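Local coordinates for protein restriction endonuclease PacI (Pseudomonas alcaligenes, PDB 3M7K) that cuts double-stranded DNA at a rare eight-base-pair site, as an HNH restriction endonuclease with a beta-beta-alpha-metal active site, at residues W54-I68 against P102-K116. Numbering follows the deposited sequence. Where two conformers were deposited one is given.
Sequences WYGLSAQRHCGYCGI and PQNARLACFICNRIK. With ZN (zinc ion), chain D; MG (magnesium ion), chain F; nucleotides of chain B; nucleotides of chain C.
Cys63 and Cys66 face Cys109 and Cys112 round one zinc ion, and this part of the contact is closely packed. Cys63 SG binds the zinc at 2.4 Å and also accepts a nearly straight hydrogen bond from Cys109 N (171°). Next to this site Gly64 N donates to Leu107 O at 2.8 Å. Leu107 CD2 sits 3.7 Å from Arg61 CG, while Leu107 CD1 meets Tyr55 CE2. The ring of Tyr65 lies between Arg106 and helix 110-116, where Cys112 and Lys116 approach it obliquely. The guanidinium of Arg106 covers one face of that ring, its plane 24° from the ring plane, with Arg106 CZ 3.4 Å from Tyr65 CE2. Arg106 NH2 donates to Gly64 O at 2.9 Å, with the oxygen in the guanidinium plane, and forms a salt bridge with Asp126. With an alanine here, Gly64 O and Asp126 would probably lose their shared partner and this ring face its cover. Strand 105-108 and helix 110-116 belong to the beta-beta-alpha-metal motif of HNH nucleases. Asn113 OD1 on that helix binds magnesium together with Asp92, which also hydrogen-bonds to Tyr65 OH. The Trp54 end is looser and partly exposed. Trp54, with CG anti to its N (chi1 -180°), brings CZ2 to 3.5 Å from Ala105 CB.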
loop_
_atom_site.group_PDB
_atom_site.type_symbol
_atom_site.label_atom_id
_atom_site.label_comp_id
_atom_site.label_asym_id
_atom_site.label_seq_id
_atom_site.Cartn_x
_atom_site.Cartn_y
_atom_site.Cartn_z
ATOM N N TRP A 54 5.645 -26.079 5.126
ATOM C CA TRP A 54 5.338 -25.115 4.073
ATOM C C TRP A 54 6.275 -23.908 4.184
ATOM O O TRP A 54 6.792 -23.423 3.164
ATOM C CB TRP A 54 3.865 -24.719 4.155
ATOM C CG TRP A 54 3.405 -23.728 3.119
ATOM C CD1 TRP A 54 2.913 -24.006 1.864
ATOM C CD2 TRP A 54 3.405 -22.313 3.249
ATOM N NE1 TRP A 54 2.608 -22.836 1.209
ATOM C CE2 TRP A 54 2.901 -21.780 2.037
ATOM C CE3 TRP A 54 3.782 -21.431 4.276
ATOM C CZ2 TRP A 54 2.761 -20.393 1.825
ATOM C CZ3 TRP A 54 3.642 -20.052 4.062
ATOM C CH2 TRP A 54 3.132 -19.551 2.847
ATOM N N TYR A 55 6.519 -23.453 5.412
ATOM C CA TYR A 55 7.273 -22.214 5.647
ATOM C C TYR A 55 8.760 -22.405 5.337
ATOM O O TYR A 55 9.473 -21.443 5.016
ATOM C CB TYR A 55 7.081 -21.726 7.095
ATOM C CG TYR A 55 7.432 -20.254 7.352
ATOM C CD1 TYR A 55 8.367 -19.906 8.325
ATOM C CD2 TYR A 55 6.809 -19.224 6.644
ATOM C CE1 TYR A 55 8.690 -18.560 8.587
ATOM C CE2 TYR A 55 7.129 -17.871 6.886
ATOM C CZ TYR A 55 8.067 -17.554 7.871
ATOM O OH TYR A 55 8.392 -16.255 8.124
ATOM N N GLY A 56 9.219 -23.651 5.440
ATOM C CA GLY A 56 10.608 -23.983 5.198
ATOM C C GLY A 56 11.589 -23.204 6.058
ATOM O O GLY A 56 11.340 -22.908 7.237
ATOM N N LEU A 57 12.708 -22.853 5.443
ATOM C CA LEU A 57 13.796 -22.210 6.159
ATOM C C LEU A 57 14.194 -20.894 5.522
ATOM O O LEU A 57 14.048 -20.698 4.309
ATOM C CB LEU A 57 15.000 -23.139 6.227
ATOM C CG LEU A 57 14.789 -24.441 7.004
ATOM C CD1 LEU A 57 15.972 -25.332 6.796
ATOM C CD2 LEU A 57 14.528 -24.177 8.517
ATOM N N SER A 58 14.736 -20.015 6.356
ATOM C CA SER A 58 14.984 -18.613 6.015
ATOM C C SER A 58 15.697 -18.355 4.687
ATOM O O SER A 58 15.323 -17.432 3.944
ATOM C CB SER A 58 15.771 -17.957 7.132
ATOM O OG SER A 58 15.745 -16.551 6.996
ATOM N N ALA A 59 16.724 -19.146 4.391
ATOM C CA ALA A 59 17.538 -18.905 3.210
ATOM C C ALA A 59 16.797 -19.290 1.941
ATOM O O ALA A 59 17.167 -18.871 0.848
ATOM C CB ALA A 59 18.882 -19.650 3.312
ATOM N N GLN A 60 15.739 -20.077 2.080
ATOM C CA GLN A 60 14.929 -20.450 0.919
ATOM C C GLN A 60 13.731 -19.534 0.697
ATOM O O GLN A 60 13.123 -19.552 -0.372
ATOM C CB GLN A 60 14.474 -21.915 1.020
ATOM C CG GLN A 60 15.616 -22.908 1.233
ATOM C CD GLN A 60 16.794 -22.615 0.338
ATOM O OE1 GLN A 60 17.894 -22.273 0.812
ATOM N NE2 GLN A 60 16.576 -22.735 -0.977
ATOM N N ARG A 61 13.399 -18.720 1.694
ATOM C CA ARG A 61 12.200 -17.868 1.614
ATOM C C ARG A 61 12.395 -16.600 0.768
ATOM O O ARG A 61 13.303 -15.811 1.022
ATOM C CB ARG A 61 11.691 -17.509 3.015
ATOM C CG ARG A 61 11.017 -18.683 3.735
ATOM C CD ARG A 61 10.218 -18.211 4.936
ATOM N NE ARG A 61 11.056 -17.763 6.059
ATOM C CZ ARG A 61 11.565 -18.562 6.996
ATOM N NH1 ARG A 61 11.375 -19.888 6.943
ATOM N NH2 ARG A 61 12.284 -18.041 7.994
ATOM N N HIS A 62 11.526 -16.419 -0.228
ATOM C CA HIS A 62 11.510 -15.217 -1.065
ATOM C C HIS A 62 10.054 -14.839 -1.236
ATOM O O HIS A 62 9.182 -15.716 -1.300
ATOM C CB HIS A 62 12.082 -15.492 -2.469
ATOM C CG HIS A 62 13.544 -15.807 -2.487
ATOM N ND1 HIS A 62 14.041 -17.067 -2.216
ATOM C CD2 HIS A 62 14.619 -15.032 -2.768
ATOM C CE1 HIS A 62 15.358 -17.049 -2.307
ATOM N NE2 HIS A 62 15.736 -15.827 -2.640
ATOM N N CYS A 63 9.786 -13.545 -1.326
ATOM C CA CYS A 63 8.432 -13.065 -1.521
ATOM C C CYS A 63 7.950 -13.541 -2.890
ATOM O O CYS A 63 8.664 -13.407 -3.878
ATOM C CB CYS A 63 8.414 -11.538 -1.466
ATOM S SG CYS A 63 6.829 -10.781 -1.981
ATOM N N GLY A 64 6.751 -14.100 -2.937
ATOM C CA GLY A 64 6.185 -14.649 -4.166
ATOM C C GLY A 64 5.700 -13.613 -5.172
ATOM O O GLY A 64 5.290 -13.977 -6.278
ATOM N N TYR A 65 5.721 -12.331 -4.792
ATOM C CA TYR A 65 5.388 -11.248 -5.708
ATOM C C TYR A 65 6.605 -10.501 -6.213
ATOM O O TYR A 65 6.770 -10.373 -7.423
ATOM C CB TYR A 65 4.390 -10.264 -5.086
ATOM C CG TYR A 65 3.076 -10.930 -4.811
ATOM C CD1 TYR A 65 2.626 -11.119 -3.501
ATOM C CD2 TYR A 65 2.301 -11.435 -5.871
ATOM C CE1 TYR A 65 1.407 -11.754 -3.254
ATOM C CE2 TYR A 65 1.099 -12.081 -5.635
ATOM C CZ TYR A 65 0.658 -12.231 -4.332
ATOM O OH TYR A 65 -0.526 -12.867 -4.108
ATOM N N CYS A 66 7.452 -10.004 -5.308
ATOM C CA CYS A 66 8.605 -9.190 -5.731
ATOM C C CYS A 66 9.921 -9.952 -5.780
ATOM O O CYS A 66 10.911 -9.432 -6.296
ATOM C CB CYS A 66 8.768 -7.957 -4.842
ATOM S SG CYS A 66 9.326 -8.323 -3.147
ATOM N N GLY A 67 9.951 -11.149 -5.203
ATOM C CA GLY A 67 11.153 -11.995 -5.269
ATOM C C GLY A 67 12.192 -11.649 -4.223
ATOM O O GLY A 67 13.231 -12.284 -4.149
ATOM N N ILE A 68 11.930 -10.663 -3.375
ATOM C CA ILE A 68 12.953 -10.306 -2.398
ATOM C C ILE A 68 13.190 -11.483 -1.428
ATOM O O ILE A 68 12.243 -12.176 -1.055
ATOM C CB ILE A 68 12.614 -9.006 -1.645
ATOM C CG1 ILE A 68 13.883 -8.451 -0.972
ATOM C CG2 ILE A 68 11.475 -9.237 -0.609
ATOM C CD1 ILE A 68 13.749 -7.034 -0.518
ATOM N N PRO A 102 -3.069 -24.259 2.630
ATOM C CA PRO A 102 -2.007 -24.587 1.686
ATOM C C PRO A 102 -2.313 -24.126 0.254
ATOM O O PRO A 102 -1.437 -23.577 -0.412
ATOM C CB PRO A 102 -1.949 -26.124 1.760
ATOM C CG PRO A 102 -2.289 -26.406 3.208
ATOM C CD PRO A 102 -3.352 -25.380 3.555
ATOM N N GLN A 103 -3.550 -24.321 -0.201
ATOM C CA GLN A 103 -3.907 -23.929 -1.562
ATOM C C GLN A 103 -3.950 -22.410 -1.746
ATOM O O GLN A 103 -3.512 -21.900 -2.796
ATOM C CB GLN A 103 -5.225 -24.578 -2.009
ATOM C CG GLN A 103 -5.677 -24.181 -3.423
ATOM C CD GLN A 103 -4.649 -24.508 -4.502
ATOM O OE1 GLN A 103 -3.958 -25.528 -4.438
ATOM N NE2 GLN A 103 -4.557 -23.645 -5.507
ATOM N N ASN A 104 -4.424 -21.686 -0.738
ATOM C CA ASN A 104 -4.582 -20.216 -0.858
ATOM C C ASN A 104 -3.388 -19.374 -0.390
ATOM O O ASN A 104 -3.345 -18.161 -0.599
ATOM C CB ASN A 104 -5.845 -19.793 -0.111
ATOM C CG ASN A 104 -6.301 -18.399 -0.464
ATOM O OD1 ASN A 104 -6.225 -17.964 -1.623
ATOM N ND2 ASN A 104 -6.787 -17.687 0.534
ATOM N N ALA A 105 -2.422 -20.017 0.243
ATOM C CA ALA A 105 -1.282 -19.316 0.834
ATOM C C ALA A 105 -0.198 -19.064 -0.192
ATOM O O ALA A 105 0.121 -19.929 -1.023
ATOM C CB ALA A 105 -0.719 -20.092 1.990
ATOM N N ARG A 106 0.384 -17.878 -0.085
ATOM C CA ARG A 106 1.499 -17.459 -0.885
ATOM C C ARG A 106 2.436 -16.748 0.085
ATOM O O ARG A 106 1.969 -15.972 0.928
ATOM C CB ARG A 106 0.937 -16.466 -1.897
ATOM C CG ARG A 106 1.840 -16.134 -2.987
ATOM C CD ARG A 106 1.058 -16.018 -4.279
ATOM N NE ARG A 106 2.010 -15.555 -5.248
ATOM C CZ ARG A 106 1.754 -15.276 -6.513
ATOM N NH1 ARG A 106 0.534 -15.426 -7.012
ATOM N NH2 ARG A 106 2.749 -14.835 -7.263
ATOM N N LEU A 107 3.742 -16.983 -0.006
ATOM C CA LEU A 107 4.678 -16.227 0.827
ATOM C C LEU A 107 4.749 -14.818 0.281
ATOM O O LEU A 107 4.814 -14.624 -0.940
ATOM C CB LEU A 107 6.063 -16.858 0.786
ATOM C CG LEU A 107 7.048 -16.765 1.935
ATOM C CD1 LEU A 107 6.504 -17.297 3.279
ATOM C CD2 LEU A 107 8.303 -17.531 1.499
ATOM N N ALA A 108 4.706 -13.835 1.172
ATOM C CA ALA A 108 4.788 -12.435 0.763
ATOM C C ALA A 108 5.507 -11.570 1.808
ATOM O O ALA A 108 5.284 -11.727 3.011
ATOM C CB ALA A 108 3.380 -11.867 0.480
ATOM N N CYS A 109 6.334 -10.635 1.346
ATOM C CA CYS A 109 6.948 -9.681 2.255
ATOM C C CYS A 109 5.863 -8.703 2.687
ATOM O O CYS A 109 4.818 -8.562 2.011
ATOM C CB CYS A 109 8.130 -8.931 1.585
ATOM S SG CYS A 109 7.689 -7.632 0.336
ATOM N N PHE A 110 6.066 -8.052 3.817
ATOM C CA PHE A 110 5.025 -7.171 4.369
ATOM C C PHE A 110 4.728 -5.967 3.472
ATOM O O PHE A 110 3.605 -5.420 3.496
ATOM C CB PHE A 110 5.425 -6.710 5.772
ATOM C CG PHE A 110 4.272 -6.192 6.617
ATOM C CD1 PHE A 110 3.005 -6.778 6.547
ATOM C CD2 PHE A 110 4.476 -5.132 7.511
ATOM C CE1 PHE A 110 1.952 -6.309 7.315
ATOM C CE2 PHE A 110 3.431 -4.669 8.336
ATOM C CZ PHE A 110 2.161 -5.260 8.240
ATOM N N ILE A 111 5.714 -5.552 2.673
ATOM C CA ILE A 111 5.472 -4.465 1.710
ATOM C C ILE A 111 4.452 -4.909 0.648
ATOM O O ILE A 111 3.460 -4.216 0.415
ATOM C CB ILE A 111 6.790 -3.900 1.092
ATOM C CG1 ILE A 111 7.530 -3.057 2.141
ATOM C CG2 ILE A 111 6.490 -3.069 -0.171
ATOM C CD1 ILE A 111 8.932 -2.508 1.722
ATOM N N CYS A 112 4.683 -6.058 0.007
ATOM C CA CYS A 112 3.761 -6.510 -1.035
ATOM C C CYS A 112 2.416 -6.905 -0.437
ATOM O O CYS A 112 1.365 -6.690 -1.041
ATOM C CB CYS A 112 4.345 -7.708 -1.797
ATOM S SG CYS A 112 5.730 -7.245 -2.850
ATOM N N ASN A 113 2.444 -7.507 0.746
ATOM C CA ASN A 113 1.194 -7.919 1.386
ATOM C C ASN A 113 0.281 -6.705 1.590
ATOM O O ASN A 113 -0.934 -6.770 1.313
ATOM C CB ASN A 113 1.452 -8.661 2.732
ATOM C CG ASN A 113 0.516 -9.864 2.920
ATOM O OD1 ASN A 113 -0.448 -10.051 2.153
ATOM N ND2 ASN A 113 0.799 -10.683 3.913
ATOM N N ARG A 114 0.851 -5.610 2.110
ATOM C CA ARG A 114 0.055 -4.390 2.367
ATOM C C ARG A 114 -0.376 -3.728 1.069
ATOM O O ARG A 114 -1.498 -3.212 0.969
ATOM C CB ARG A 114 0.839 -3.388 3.197
ATOM C CG ARG A 114 0.770 -3.746 4.681
ATOM C CD ARG A 114 1.086 -2.530 5.442
ATOM N NE ARG A 114 0.794 -2.581 6.855
ATOM C CZ ARG A 114 1.613 -2.052 7.770
ATOM N NH1 ARG A 114 2.779 -1.543 7.383
ATOM N NH2 ARG A 114 1.293 -2.046 9.066
ATOM N N ILE A 115 0.517 -3.716 0.085
ATOM C CA ILE A 115 0.155 -3.151 -1.237
ATOM C C ILE A 115 -1.036 -3.852 -1.873
ATOM O O ILE A 115 -2.028 -3.200 -2.275
ATOM C CB ILE A 115 1.390 -3.107 -2.175
ATOM C CG1 ILE A 115 2.363 -2.057 -1.615
ATOM C CG2 ILE A 115 0.975 -2.779 -3.632
ATOM C CD1 ILE A 115 3.744 -2.026 -2.302
ATOM N N LYS A 116 -0.947 -5.177 -1.949
ATOM C CA LYS A 116 -2.007 -5.991 -2.515
ATOM C C LYS A 116 -3.299 -5.730 -1.730
ATOM O O LYS A 116 -4.369 -5.561 -2.341
ATOM C CB LYS A 116 -1.626 -7.481 -2.458
ATOM C CG LYS A 116 -2.673 -8.439 -3.049
ATOM C CD LYS A 116 -2.145 -9.909 -3.055
ATOM C CE LYS A 116 -3.279 -10.929 -3.312
ATOM N NZ LYS A 116 -4.095 -11.225 -2.074
HETATM ZN ZN ZN D . 7.460 -8.461 -1.835
HETATM MG MG MG F . -2.691 -10.646 1.920
ATOM P P DA B 8 -0.492 2.318 11.976
ATOM O OP1 DA B 8 -0.113 3.511 12.762
ATOM O OP2 DA B 8 -1.685 2.333 11.088
ATOM O "O5'" DA B 8 0.765 1.876 11.079
ATOM C "C5'" DA B 8 2.036 1.588 11.663
ATOM C "C4'" DA B 8 3.106 2.185 10.782
ATOM O "O4'" DA B 8 3.046 1.531 9.481
ATOM C "C3'" DA B 8 2.958 3.675 10.515
ATOM O "O3'" DA B 8 4.281 4.214 10.549
ATOM C "C2'" DA B 8 2.342 3.718 9.106
ATOM C "C1'" DA B 8 2.959 2.495 8.451
ATOM N N9 DA B 8 2.118 1.891 7.408
ATOM C C8 DA B 8 0.874 1.349 7.620
ATOM N N7 DA B 8 0.322 0.857 6.530
ATOM C C5 DA B 8 1.271 1.086 5.537
ATOM C C6 DA B 8 1.233 0.783 4.164
ATOM N N6 DA B 8 0.169 0.161 3.583
ATOM N N1 DA B 8 2.312 1.155 3.430
ATOM C C2 DA B 8 3.367 1.759 4.042
ATOM N N3 DA B 8 3.487 2.091 5.343
ATOM C C4 DA B 8 2.387 1.726 6.047
ATOM O OP3 DT C 1 -4.869 -9.705 7.693
ATOM P P DT C 1 -4.039 -10.860 7.257
ATOM O OP1 DT C 1 -4.268 -11.466 5.952
ATOM O OP2 DT C 1 -4.104 -11.867 8.316
ATOM O "O5'" DT C 1 -2.589 -10.182 7.266
ATOM C "C5'" DT C 1 -1.395 -10.846 7.391
ATOM C "C4'" DT C 1 -0.299 -9.784 7.461
ATOM O "O4'" DT C 1 -0.844 -8.533 7.930
ATOM C "C3'" DT C 1 0.833 -10.142 8.388
ATOM O "O3'" DT C 1 2.070 -9.672 7.846
ATOM C "C2'" DT C 1 0.439 -9.425 9.685
ATOM C "C1'" DT C 1 -0.267 -8.167 9.173
ATOM N N1 DT C 1 -1.341 -7.762 10.090
ATOM C C2 DT C 1 -1.211 -6.587 10.796
ATOM O O2 DT C 1 -0.258 -5.841 10.704
ATOM N N3 DT C 1 -2.250 -6.295 11.632
ATOM C C4 DT C 1 -3.387 -7.058 11.837
ATOM O O4 DT C 1 -4.250 -6.696 12.626
ATOM C C5 DT C 1 -3.478 -8.281 11.073
ATOM C C7 DT C 1 -4.682 -9.182 11.226
ATOM C C6 DT C 1 -2.457 -8.578 10.238
HETATM O O HOH W 1 -2.952 -8.652 0.669
HETATM O O HOH W 2 -4.815 -11.438 1.467
#